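PDB 2O2X: D-glycero-beta-D-manno-heptose-1,7-bisphosphate 7-phosphatase, which removes the C-7 phosphate of D-glycero-beta-D-manno-heptose 1,7-bisphosphate to give heptose 1-phosphate, with magnesium as cofactor, on the way to ADP-heptose. Local coordinates for residues C118-A123 and L128-H133; G16-R21 and S92-V97; T67-G72 and G109-M114. All coordinates share one frame; numbering follows the deposited sequence.

Contact 1 (C118-A123 and L128-H133); sequences CAYHEA and LAIPDH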
ATOM      1  N   CYS A 118      -0.005  -3.790   9.501  1.00  8.70           N
ATOM      2  CA  CYS A 118       0.743  -4.661  10.422  1.00  7.36           C
ATOM      3  C   CYS A 118       1.392  -3.840  11.518  1.00  7.59           C
ATOM      4  O   CYS A 118       2.217  -2.977  11.229  1.00  9.01           O
ATOM      5  CB  CYS A 118       1.794  -5.448   9.687  1.00  7.84           C
ATOM      6  SG  CYS A 118       2.630  -6.615  10.834  1.00 11.51           S
ATOM      7  N   ALA A 119       1.037  -4.133  12.775  1.00  8.07           N
ATOM      8  CA  ALA A 119       1.521  -3.380  13.946  1.00  8.81           C
ATOM      9  C   ALA A 119       2.833  -3.902  14.515  1.00 10.09           C
ATOM     10  O   ALA A 119       3.515  -3.174  15.241  1.00 11.58           O
ATOM     11  CB  ALA A 119       0.483  -3.395  15.024  1.00 10.39           C
ATOM     12  N   TYR A 120       3.153  -5.162  14.256  1.00  9.63           N
ATOM     13  CA  TYR A 120       4.246  -5.831  14.959  1.00  9.65           C
ATOM     14  C   TYR A 120       5.601  -5.197  14.676  1.00 10.77           C
ATOM     15  O   TYR A 120       5.937  -4.888  13.520  1.00 13.26           O
ATOM     16  CB  TYR A 120       4.313  -7.289  14.539  1.00 10.35           C
ATOM     17  CG  TYR A 120       3.071  -8.108  14.852  1.00 10.10           C
ATOM     18  CD1 TYR A 120       2.586  -8.215  16.151  1.00 12.32           C
ATOM     19  CD2 TYR A 120       2.402  -8.810  13.853  1.00 12.83           C
ATOM     20  CE1 TYR A 120       1.441  -8.997  16.443  1.00 12.19           C
ATOM     21  CE2 TYR A 120       1.267  -9.595  14.140  1.00 12.27           C
ATOM     22  CZ  TYR A 120       0.807  -9.680  15.427  1.00 14.90           C
ATOM     23  OH  TYR A 120      -0.318 -10.440  15.696  1.00 16.02           O
ATOM     24  N   HIS A 121       6.415  -5.015  15.712  1.00 11.06           N
ATOM     25  CA  HIS A 121       7.747  -4.453  15.524  1.00 10.49           C
ATOM     26  C   HIS A 121       8.675  -4.905  16.631  1.00 12.28           C
ATOM     27  O   HIS A 121       8.259  -4.969  17.786  1.00 10.71           O
ATOM     28  CB  HIS A 121       7.651  -2.923  15.491  1.00 10.10           C
ATOM     29  CG  HIS A 121       8.914  -2.219  15.087  1.00 12.79           C
ATOM     30  ND1 HIS A 121       9.917  -1.891  15.981  1.00 14.70           N
ATOM     31  CD2 HIS A 121       9.315  -1.749  13.884  1.00 13.65           C
ATOM     32  CE1 HIS A 121      10.888  -1.266  15.333  1.00 15.66           C
ATOM     33  NE2 HIS A 121      10.544  -1.157  14.061  1.00 15.37           N
ATOM     34  N   GLU A 122       9.940  -5.103  16.277  1.00 11.41           N
ATOM     35  CA  GLU A 122      10.988  -5.588  17.222  1.00 12.79           C
ATOM     36  C   GLU A 122      11.198  -4.692  18.433  1.00 16.16           C
ATOM     37  O   GLU A 122      11.559  -5.191  19.516  1.00 16.10           O
ATOM     38  CB  GLU A 122      12.314  -5.775  16.488  1.00 16.07           C
ATOM     39  CG  GLU A 122      12.929  -4.523  15.921  1.00 18.03           C
ATOM     40  CD  GLU A 122      13.872  -3.812  16.869  1.00 31.55           C
ATOM     41  OE1 GLU A 122      14.304  -4.415  17.888  1.00 27.20           O
ATOM     42  OE2 GLU A 122      14.202  -2.638  16.573  1.00 33.41           O
ATOM     43  N   ALA A 123      10.981  -3.388  18.263  1.00 14.34           N
ATOM     44  CA  ALA A 123      11.180  -2.415  19.322  1.00 14.28           C
ATOM     45  C   ALA A 123       9.922  -2.110  20.097  1.00 13.89           C
ATOM     46  O   ALA A 123       9.844  -1.144  20.853  1.00 15.50           O
ATOM     47  CB  ALA A 123      11.782  -1.126  18.750  1.00 19.02           C
ATOM     48  N   LEU A 128       2.949  -7.317  21.294  1.00 12.56           N
ATOM     49  CA  LEU A 128       3.100  -6.931  19.885  1.00 12.02           C
ATOM     50  C   LEU A 128       4.547  -6.767  19.421  1.00 12.53           C
ATOM     51  O   LEU A 128       4.783  -6.504  18.242  1.00 12.39           O
ATOM     52  CB  LEU A 128       2.324  -5.640  19.577  1.00 14.01           C
ATOM     53  CG  LEU A 128       0.811  -5.677  19.823  1.00 14.29           C
ATOM     54  CD1 LEU A 128       0.213  -4.310  19.604  1.00 16.76           C
ATOM     55  CD2 LEU A 128       0.152  -6.713  18.971  1.00 16.04           C
ATOM     56  N   ALA A 129       5.511  -6.939  20.329  1.00 10.41           N
ATOM     57  CA  ALA A 129       6.941  -6.808  20.003  1.00  8.92           C
ATOM     58  C   ALA A 129       7.515  -8.076  19.303  1.00 10.08           C
ATOM     59  O   ALA A 129       8.565  -8.608  19.664  1.00 10.70           O
ATOM     60  CB  ALA A 129       7.708  -6.437  21.214  1.00 10.61           C
ATOM     61  N   ILE A 130       6.801  -8.544  18.279  1.00 10.98           N
ATOM     62  CA  ILE A 130       7.231  -9.628  17.426  1.00 11.44           C
ATOM     63  C   ILE A 130       8.150  -9.065  16.368  1.00 13.63           C
ATOM     64  O   ILE A 130       7.731  -8.128  15.630  1.00 14.84           O
ATOM     65  CB  ILE A 130       6.023 -10.329  16.776  1.00 10.40           C
ATOM     66  CG1 ILE A 130       5.152 -10.930  17.903  1.00 12.06           C
ATOM     67  CG2 ILE A 130       6.475 -11.355  15.765  1.00 13.45           C
ATOM     68  CD1 ILE A 130       3.875 -11.540  17.467  1.00 13.90           C
ATOM     69  N   PRO A 131       9.421  -9.499  16.363  1.00 11.70           N
ATOM     70  CA  PRO A 131      10.401  -8.828  15.517  1.00 14.69           C
ATOM     71  C   PRO A 131      10.387  -9.065  14.030  1.00 17.49           C
ATOM     72  O   PRO A 131      10.831  -8.177  13.289  1.00 19.49           O
ATOM     73  CB  PRO A 131      11.759  -9.273  16.101  1.00 14.13           C
ATOM     74  CG  PRO A 131      11.481 -10.486  16.792  1.00 16.82           C
ATOM     75  CD  PRO A 131      10.064 -10.491  17.244  1.00 12.74           C
ATOM     76  N   ASP A 132       9.930 -10.212  13.567  1.00 15.60           N
ATOM     77  CA  ASP A 132      10.065 -10.502  12.125  1.00 17.97           C
ATOM     78  C   ASP A 132       8.835 -11.171  11.584  1.00 16.38           C
ATOM     79  O   ASP A 132       8.903 -12.219  10.927  1.00 18.20           O
ATOM     80  CB  ASP A 132      11.273 -11.401  11.893  1.00 18.76           C
ATOM     81  CG  ASP A 132      11.680 -11.501  10.417  1.00 23.60           C
ATOM     82  OD1 ASP A 132      11.361 -10.591   9.608  1.00 23.79           O
ATOM     83  OD2 ASP A 132      12.343 -12.504  10.073  1.00 26.08           O
ATOM     84  N   HIS A 133       7.694 -10.564  11.870  1.00 13.97           N
ATOM     85  CA  HIS A 133       6.430 -11.162  11.564  1.00 12.27           C
ATOM     86  C   HIS A 133       6.232 -11.217  10.046  1.00 12.76           C
ATOM     87  O   HIS A 133       6.585 -10.271   9.358  1.00 11.35           O
ATOM     88  CB  HIS A 133       5.284 -10.391  12.206  1.00 12.89           C
ATOM     89  CG  HIS A 133       3.998 -11.130  12.167  1.00 14.93           C
ATOM     90  ND1 HIS A 133       3.162 -11.125  11.067  1.00 12.67           N
ATOM     91  CD2 HIS A 133       3.441 -11.982  13.058  1.00 15.43           C
ATOM     92  CE1 HIS A 133       2.114 -11.888  11.314  1.00 14.13           C
ATOM     93  NE2 HIS A 133       2.256 -12.413  12.524  1.00 17.68           N
TER
HETATM   94  O   HOH W   1       7.518  -7.750  12.981  1.00 12.71           O
HETATM   95  O   HOH W   2      11.081  -7.824  20.273  1.00 14.76           O
HETATM   96  O   HOH W   3      10.554  -5.335  13.586  1.00 16.06           O
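Tyr-120 packs against Leu-128, Ile-130 and His-133 where the chain doubles back within the long loop joining strand 114-118 of the HAD-like core to helix 141-150; the returning arm bends through an inverse gamma turn centred on Ala-129. Apolar contacts gather round the tyrosine ring. The CD1 methyl of Ile-130 lies over one face, a CH-pi contact 4.0 Å from the ring centroid of Tyr-120. It gets there because CG1 is anti to the carbonyl carbon (chi1 -62°) and the chain stays extended, running alongside the tyrosine. Leu-128 comes crosswise, its CD2 3.6 Å from CE1 of Tyr-120. His-133 is slanted instead: the ring planes meet obliquely at 33°, with CG of His-133 3.3 Å from CD2 of Tyr-120. The polar ends turn to other partners: the tyrosine OH hydrogen-bonds to Glu-14, and ND1 of His-133 to the backbone N of Met-135, just beyond 128-133 in the same loop.

Direct backbone bonding is sparse. His-121 N makes a weak hydrogen bond of 3.4 Å to Leu-128 O, and CA of Ala-129 sits 3.2 Å from His-121 O in a CA-H...O contact. His-121 itself lies beside Ser-82 and Arg-136, which by similarity bind substrate, while its ND1 accepts the backbone N-H of Ala-123.

Water supplies much of the remaining bonding. One molecule links Glu-122 O to Ala-129 O, and a second links Glu-122 N to Pro-131 O. A third donates to Ile-130 O at 2.7 Å and accepts from His-133 N at 3.0 Å.

Contact 2 (G16-R21 and S92-V97); sequences GVWIER and SAFAAV
Trp-18 and Phe-94 reach each other through matching torsions: in both, CG is anti to the backbone N (chi1 173° in the tryptophan, 174° in the phenylalanine), which sends one ring off the strand and the other off the helix into the space between. The result illustrates T-shaped packing. The edge of Phe-94 is directed at the face of Trp-18, with planes at 74° and the phenyl centroid 4.9 Å from that of the five-membered ring. CE2 of Phe-94 stands over the middle of the indole, 3.6 Å from CE2 of Trp-18. On the next residue of the helix, CB of Ala-95 meets CH2 of Trp-18, at the six-membered end of the indole, 3.7 Å away.

A bond from the strand itself helps fix the turn of the indole: NE1 of Trp-18 donates to OE1 of Glu-20 at 2.9 Å, the oxygen lying in the indole plane although the N-H comes to the carboxylate from above. A leucine in place of Trp-18 would probably leave the edge of Phe-94 without its aromatic face, open a gap beside Ala-95 and deprive Glu-20 OE1 of the indole N-H.

Trp-91 and His-10 also meet the indole, making an aromatic cluster. Helix 91-107 thus packs against the sheet at strand 17-21 and, through Phe-94 on Val-115 and Ala-117, at the adjacent antiparallel strand 114-118.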
ATOM      1  N   GLY A  16      -2.026  -7.893  15.921  1.00 11.19           N
ATOM      2  CA  GLY A  16      -1.242  -6.912  15.182  1.00  9.52           C
ATOM      3  C   GLY A  16      -1.513  -6.847  13.691  1.00  9.19           C
ATOM      4  O   GLY A  16      -0.702  -6.286  12.959  1.00  8.80           O
ATOM      5  N   VAL A  17      -2.641  -7.394  13.207  1.00  9.11           N
ATOM      6  CA  VAL A  17      -2.950  -7.379  11.784  1.00  8.61           C
ATOM      7  C   VAL A  17      -4.375  -6.956  11.512  1.00  9.77           C
ATOM      8  O   VAL A  17      -5.324  -7.562  12.026  1.00 10.18           O
ATOM      9  CB  VAL A  17      -2.683  -8.720  11.099  1.00 10.81           C
ATOM     10  CG1 VAL A  17      -2.970  -8.602   9.598  1.00 12.88           C
ATOM     11  CG2 VAL A  17      -1.267  -9.204  11.359  1.00 10.99           C
ATOM     12  N   TRP A  18      -4.519  -5.947  10.658  1.00  8.70           N
ATOM     13  CA  TRP A  18      -5.788  -5.360  10.250  1.00  8.82           C
ATOM     14  C   TRP A  18      -5.966  -5.638   8.773  1.00  9.27           C
ATOM     15  O   TRP A  18      -5.076  -5.302   7.976  1.00  8.76           O
ATOM     16  CB  TRP A  18      -5.709  -3.857  10.489  1.00  8.63           C
ATOM     17  CG  TRP A  18      -6.829  -2.962  10.002  1.00 10.23           C
ATOM     18  CD1 TRP A  18      -7.180  -2.693   8.723  1.00 10.22           C
ATOM     19  CD2 TRP A  18      -7.647  -2.113  10.817  1.00 11.11           C
ATOM     20  NE1 TRP A  18      -8.210  -1.802   8.690  1.00 10.31           N
ATOM     21  CE2 TRP A  18      -8.504  -1.408   9.960  1.00 10.13           C
ATOM     22  CE3 TRP A  18      -7.744  -1.896  12.191  1.00 12.85           C
ATOM     23  CZ2 TRP A  18      -9.466  -0.514  10.432  1.00 14.01           C
ATOM     24  CZ3 TRP A  18      -8.672  -1.006  12.653  1.00 15.16           C
ATOM     25  CH2 TRP A  18      -9.525  -0.328  11.781  1.00 13.28           C
ATOM     26  N   ILE A  19      -7.100  -6.211   8.367  1.00  9.61           N
ATOM     27  CA  ILE A  19      -7.382  -6.478   6.961  1.00 11.08           C
ATOM     28  C   ILE A  19      -8.820  -6.076   6.685  1.00 12.40           C
ATOM     29  O   ILE A  19      -9.751  -6.584   7.328  1.00 11.00           O
ATOM     30  CB  ILE A  19      -7.185  -7.947   6.592  1.00 10.22           C
ATOM     31  CG1 ILE A  19      -5.780  -8.412   6.986  1.00 11.89           C
ATOM     32  CG2 ILE A  19      -7.432  -8.139   5.093  1.00 12.34           C
ATOM     33  CD1 ILE A  19      -5.451  -9.845   6.613  1.00 14.86           C
ATOM     34  N   GLU A  20      -9.006  -5.161   5.741  1.00 10.78           N
ATOM     35  CA  GLU A  20     -10.300  -4.504   5.543  1.00 13.11           C
ATOM     36  C   GLU A  20     -10.552  -4.302   4.053  1.00 13.74           C
ATOM     37  O   GLU A  20      -9.783  -3.611   3.372  1.00 11.66           O
ATOM     38  CB  GLU A  20     -10.255  -3.134   6.226  1.00 13.97           C
ATOM     39  CG  GLU A  20     -11.502  -2.336   6.161  1.00 18.90           C
ATOM     40  CD  GLU A  20     -11.343  -0.959   6.749  1.00 16.96           C
ATOM     41  OE1 GLU A  20     -10.181  -0.484   6.966  1.00 14.38           O
ATOM     42  OE2 GLU A  20     -12.400  -0.318   6.910  1.00 21.35           O
ATOM     43  N   ARG A  21     -11.646  -4.865   3.544  1.00 12.34           N
ATOM     44  CA  ARG A  21     -12.107  -4.582   2.184  1.00 12.89           C
ATOM     45  C   ARG A  21     -12.786  -3.214   2.199  1.00 11.13           C
ATOM     46  O   ARG A  21     -13.549  -2.910   3.122  1.00 13.42           O
ATOM     47  CB  ARG A  21     -13.062  -5.674   1.702  1.00 12.85           C
ATOM     48  CG  ARG A  21     -13.500  -5.576   0.267  1.00 15.29           C
ATOM     49  CD  ARG A  21     -12.430  -5.982  -0.733  1.00 14.94           C
ATOM     50  NE  ARG A  21     -13.070  -6.239  -2.028  1.00 23.06           N
ATOM     51  CZ  ARG A  21     -13.388  -5.287  -2.887  1.00 22.37           C
ATOM     52  NH1 ARG A  21     -13.104  -4.019  -2.621  1.00 22.16           N
ATOM     53  NH2 ARG A  21     -13.981  -5.594  -4.024  1.00 27.55           N
ATOM     54  N   SER A  92      -7.527   2.099  17.373  1.00 11.89           N
ATOM     55  CA  SER A  92      -8.582   3.104  17.234  0.60 11.17           C
ATOM     56  C   SER A  92      -8.086   4.378  16.551  1.00 10.28           C
ATOM     57  O   SER A  92      -8.770   4.959  15.712  1.00 11.87           O
ATOM     58  CB  SER A  92      -9.199   3.416  18.594  0.60 12.51           C
ATOM     59  OG  SER A  92      -9.968   2.296  18.993  0.60 15.86           O
ATOM     60  N   ALA A  93      -6.874   4.778  16.895  1.00  9.66           N
ATOM     61  CA  ALA A  93      -6.258   5.911  16.222  1.00  9.20           C
ATOM     62  C   ALA A  93      -6.004   5.592  14.744  1.00  9.08           C
ATOM     63  O   ALA A  93      -6.247   6.433  13.870  1.00 10.21           O
ATOM     64  CB  ALA A  93      -4.991   6.310  16.901  1.00 11.54           C
ATOM     65  N   PHE A  94      -5.511   4.380  14.452  1.00  9.73           N
ATOM     66  CA  PHE A  94      -5.335   3.973  13.063  1.00 10.57           C
ATOM     67  C   PHE A  94      -6.666   4.085  12.318  1.00  9.63           C
ATOM     68  O   PHE A  94      -6.740   4.570  11.188  1.00  9.17           O
ATOM     69  CB  PHE A  94      -4.803   2.535  12.946  1.00  9.48           C
ATOM     70  CG  PHE A  94      -4.742   2.043  11.525  1.00  6.81           C
ATOM     71  CD1 PHE A  94      -3.704   2.444  10.687  1.00  7.83           C
ATOM     72  CD2 PHE A  94      -5.734   1.260  10.986  1.00  8.27           C
ATOM     73  CE1 PHE A  94      -3.640   2.026   9.402  1.00  9.18           C
ATOM     74  CE2 PHE A  94      -5.697   0.859   9.688  1.00  8.39           C
ATOM     75  CZ  PHE A  94      -4.648   1.229   8.886  1.00  8.63           C
ATOM     76  N   ALA A  95      -7.748   3.615  12.934  1.00  8.93           N
ATOM     77  CA  ALA A  95      -9.040   3.672  12.265  1.00  9.32           C
ATOM     78  C   ALA A  95      -9.437   5.110  11.908  1.00 10.21           C
ATOM     79  O   ALA A  95      -9.888   5.395  10.799  1.00 10.77           O
ATOM     80  CB  ALA A  95     -10.137   3.013  13.142  1.00 13.01           C
ATOM     81  N   ALA A  96      -9.253   6.017  12.856  1.00 10.70           N
ATOM     82  CA  ALA A  96      -9.564   7.430  12.625  1.00 11.21           C
ATOM     83  C   ALA A  96      -8.678   8.080  11.546  1.00 11.98           C
ATOM     84  O   ALA A  96      -9.156   8.805  10.683  1.00 10.97           O
ATOM     85  CB  ALA A  96      -9.438   8.196  13.917  1.00 11.83           C
ATOM     86  N   VAL A  97      -7.382   7.824  11.632  1.00 10.22           N
ATOM     87  CA  VAL A  97      -6.432   8.400  10.689  1.00  9.15           C
ATOM     88  C   VAL A  97      -6.643   7.822   9.300  1.00  9.17           C
ATOM     89  O   VAL A  97      -6.673   8.566   8.296  1.00 10.48           O
ATOM     90  CB  VAL A  97      -4.990   8.167  11.173  1.00 10.77           C
ATOM     91  CG1 VAL A  97      -3.958   8.482  10.075  1.00 10.29           C
ATOM     92  CG2 VAL A  97      -4.717   8.990  12.399  1.00 10.99           C
TER

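Contact 3 (T67-G72 and G109-M114); sequences TANRAG and GVFVDM
Asn-69 and Phe-111 show how one side-chain amide can serve both polar groups of a single backbone residue. From helix 62-71 the amide faces the non-helical run that leads into strand 114-118. Its OD1 accepts the backbone N-H of Phe-111 at 3.0 Å, and its ND2 donates to Phe-111 O at 2.9 Å in a nearly straight bond (168° at the hydrogen). The carbonyl oxygen lies close to the amide plane of Asn-69, but the N-H of ND2 comes to the Phe-111 carbonyl from above the carbonyl plane.

Two waters complete the amide. One donates to OD1 of Asn-69 at 2.7 Å and also to the carbonyl oxygen of Gly-109, whose residue follows helix 91-107 in a Schellman motif. The other accepts from ND2 of Asn-69 at 3.1 Å and donates to OD2 of Asp-113 at 2.7 Å. OD1 thus takes two donors, and ND2 serves two acceptors. Asp-113 has further partners, a salt bridge from OD1 to Arg-25 and a bond from Val-75 N to OD2.

Phe-111 also contributes its ring. With CG between the backbone N and carbonyl carbon (chi1 42°), the ring folds over the same amide that its own backbone grips; the planes lie 14° apart, stacked, with CG of Asn-69 3.3 Å from CE1 of Phe-111. Arg-25 adds a cation-pi contact to the same ring.

The opposed demands of an N-H and a C=O settle which end of the amide is oxygen and which nitrogen, so a flipped Asn-69 would set donor against donor and acceptor against acceptor.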
ATOM      1  N   THR A  67      -5.684   6.702 -12.166  1.00  9.94           N
ATOM      2  CA  THR A  67      -5.413   5.851 -13.320  1.00 10.96           C
ATOM      3  C   THR A  67      -5.787   4.402 -13.065  1.00 11.36           C
ATOM      4  O   THR A  67      -6.412   3.767 -13.896  1.00 13.15           O
ATOM      5  CB  THR A  67      -3.927   5.993 -13.760  1.00 11.64           C
ATOM      6  OG1 THR A  67      -3.685   7.348 -14.169  1.00 12.12           O
ATOM      7  CG2 THR A  67      -3.590   5.102 -14.878  1.00 11.31           C
ATOM      8  N   ALA A  68      -5.397   3.874 -11.912  1.00  9.76           N
ATOM      9  CA  ALA A  68      -5.750   2.507 -11.530  1.00  9.55           C
ATOM     10  C   ALA A  68      -7.267   2.373 -11.421  1.00  8.96           C
ATOM     11  O   ALA A  68      -7.861   1.399 -11.917  1.00 11.11           O
ATOM     12  CB  ALA A  68      -5.088   2.136 -10.207  1.00 10.04           C
ATOM     13  N   ASN A  69      -7.895   3.324 -10.750  1.00  9.33           N
ATOM     14  CA  ASN A  69      -9.353   3.300 -10.592  1.00 10.41           C
ATOM     15  C   ASN A  69     -10.032   3.170 -11.977  1.00 11.60           C
ATOM     16  O   ASN A  69     -10.901   2.312 -12.183  1.00 12.60           O
ATOM     17  CB  ASN A  69      -9.918   4.555  -9.900  1.00  9.34           C
ATOM     18  CG  ASN A  69      -9.538   4.726  -8.419  1.00  9.27           C
ATOM     19  OD1 ASN A  69      -9.651   5.841  -7.886  1.00 10.72           O
ATOM     20  ND2 ASN A  69      -9.118   3.638  -7.743  1.00 10.92           N
ATOM     21  N   ARG A  70      -9.623   4.030 -12.904  1.00 13.91           N
ATOM     22  CA  ARG A  70     -10.277   4.076 -14.213  0.50 14.12           C
ATOM     23  C   ARG A  70      -9.941   2.845 -15.066  1.00 15.12           C
ATOM     24  O   ARG A  70     -10.732   2.450 -15.937  1.00 16.15           O
ATOM     25  CB  ARG A  70      -9.961   5.400 -14.930  0.50 13.03           C
ATOM     26  CG  ARG A  70     -10.511   6.649 -14.216  0.50 17.70           C
ATOM     27  CD  ARG A  70     -10.604   7.877 -15.150  0.50 17.71           C
ATOM     28  NE  ARG A  70      -9.306   8.469 -15.519  0.50 14.92           N
ATOM     29  CZ  ARG A  70      -8.725   9.497 -14.900  0.50 20.46           C
ATOM     30  NH1 ARG A  70      -9.287  10.060 -13.846  0.50 19.35           N
ATOM     31  NH2 ARG A  70      -7.584   9.977 -15.354  0.50 18.93           N
ATOM     32  N   ALA A  71      -8.801   2.228 -14.803  1.00 12.88           N
ATOM     33  CA  ALA A  71      -8.380   1.021 -15.472  1.00 12.65           C
ATOM     34  C   ALA A  71      -9.066  -0.238 -14.902  1.00 13.66           C
ATOM     35  O   ALA A  71      -8.891  -1.331 -15.440  1.00 14.74           O
ATOM     36  CB  ALA A  71      -6.888   0.893 -15.414  1.00 15.72           C
ATOM     37  N   GLY A  72      -9.803  -0.087 -13.796  1.00 12.56           N
ATOM     38  CA  GLY A  72     -10.473  -1.213 -13.157  1.00 12.78           C
ATOM     39  C   GLY A  72      -9.553  -2.165 -12.411  1.00 13.51           C
ATOM     40  O   GLY A  72      -9.918  -3.300 -12.201  1.00 15.02           O
ATOM     41  N   GLY A 109     -11.929  12.453  -5.651  1.00 12.81           N
ATOM     42  CA  GLY A 109     -12.584  11.584  -6.593  1.00 13.12           C
ATOM     43  C   GLY A 109     -11.879  10.272  -6.848  1.00 12.21           C
ATOM     44  O   GLY A 109     -12.066   9.656  -7.906  1.00 13.92           O
ATOM     45  N   VAL A 110     -11.064   9.826  -5.891  1.00 11.91           N
ATOM     46  CA  VAL A 110     -10.326   8.562  -6.049  1.00 11.45           C
ATOM     47  C   VAL A 110     -10.582   7.670  -4.833  1.00 11.30           C
ATOM     48  O   VAL A 110     -11.108   8.119  -3.806  1.00 12.05           O
ATOM     49  CB  VAL A 110      -8.797   8.769  -6.322  1.00 11.03           C
ATOM     50  CG1 VAL A 110      -8.588   9.738  -7.510  1.00 11.63           C
ATOM     51  CG2 VAL A 110      -8.061   9.306  -5.088  1.00 11.56           C
ATOM     52  N   PHE A 111     -10.256   6.398  -4.987  1.00 11.87           N
ATOM     53  CA  PHE A 111     -10.550   5.432  -3.942  1.00 11.83           C
ATOM     54  C   PHE A 111      -9.554   4.281  -3.925  1.00 11.70           C
ATOM     55  O   PHE A 111      -8.780   4.075  -4.863  1.00 10.22           O
ATOM     56  CB  PHE A 111     -11.971   4.880  -4.112  1.00 13.85           C
ATOM     57  CG  PHE A 111     -12.316   4.580  -5.501  1.00 17.07           C
ATOM     58  CD1 PHE A 111     -11.914   3.405  -6.094  1.00 17.66           C
ATOM     59  CD2 PHE A 111     -13.026   5.500  -6.271  1.00 18.64           C
ATOM     60  CE1 PHE A 111     -12.234   3.121  -7.428  1.00 23.36           C
ATOM     61  CE2 PHE A 111     -13.349   5.219  -7.586  1.00 22.06           C
ATOM     62  CZ  PHE A 111     -12.954   4.034  -8.167  1.00 20.84           C
ATOM     63  N   VAL A 112      -9.605   3.536  -2.827  1.00 11.18           N
ATOM     64  CA  VAL A 112      -8.866   2.289  -2.721  1.00  8.78           C
ATOM     65  C   VAL A 112      -9.866   1.156  -2.473  1.00  9.80           C
ATOM     66  O   VAL A 112     -11.062   1.392  -2.227  1.00 10.95           O
ATOM     67  CB  VAL A 112      -7.794   2.329  -1.631  1.00  9.28           C
ATOM     68  CG1 VAL A 112      -6.903   3.585  -1.762  1.00 10.92           C
ATOM     69  CG2 VAL A 112      -8.372   2.250  -0.255  1.00 10.37           C
ATOM     70  N   ASP A 113      -9.371  -0.073  -2.572  1.00  8.01           N
ATOM     71  CA  ASP A 113     -10.211  -1.283  -2.542  1.00 10.77           C
ATOM     72  C   ASP A 113      -9.921  -2.244  -1.395  1.00  9.61           C
ATOM     73  O   ASP A 113     -10.734  -3.109  -1.065  1.00  9.35           O
ATOM     74  CB  ASP A 113     -10.085  -1.961  -3.882  1.00  9.49           C
ATOM     75  CG  ASP A 113     -10.514  -1.041  -5.001  1.00 10.41           C
ATOM     76  OD1 ASP A 113     -11.747  -0.722  -5.023  1.00 12.28           O
ATOM     77  OD2 ASP A 113      -9.649  -0.577  -5.786  1.00 11.81           O
HETATM   78  N   MSE A 114      -8.764  -2.097  -0.758  1.00  9.26           N
HETATM   79  CA  MSE A 114      -8.451  -2.927   0.400  1.00  9.59           C
HETATM   80  C   MSE A 114      -7.358  -2.218   1.198  1.00  8.63           C
HETATM   81  O   MSE A 114      -6.489  -1.544   0.614  1.00  9.51           O
HETATM   82  CB  MSE A 114      -7.996  -4.312  -0.036  1.00  8.81           C
HETATM   83  CG  MSE A 114      -7.704  -5.261   1.091  1.00  8.23           C
HETATM   84 SE   MSE A 114      -7.369  -7.090   0.579  0.75 12.65          SE
HETATM   85  CE  MSE A 114      -9.194  -7.633   0.303  1.00 18.85           C
TER
HETATM   86  O   HOH W   4      -9.535   0.617  -8.243  1.00 11.32           O
HETATM   87  O   HOH W   5     -11.086   7.554  -9.447  1.00 16.51           O

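Strand 114-118 is the common thread: contact 3 lies where the chain enters it, contact 1 where it leaves, and contact 2 packs a helix over its partner, strand 17-21. Contacts 1 and 3 stand on opposite sides of the chain's centre, about 30 Å apart between centres, while contact 2 touches both, through Gly-16 to Ala-119 and Tyr-120, and through Arg-21 to Asp-113. Chemistry follows place. Buried contact 2 has only aromatic and methyl packing across it. Partly buried contact 3 depends on two direct, well-angled hydrogen bonds, supplemented by two bridging waters, and contact 1, at the surface, combines ring packing with weak direct bonding and three waters.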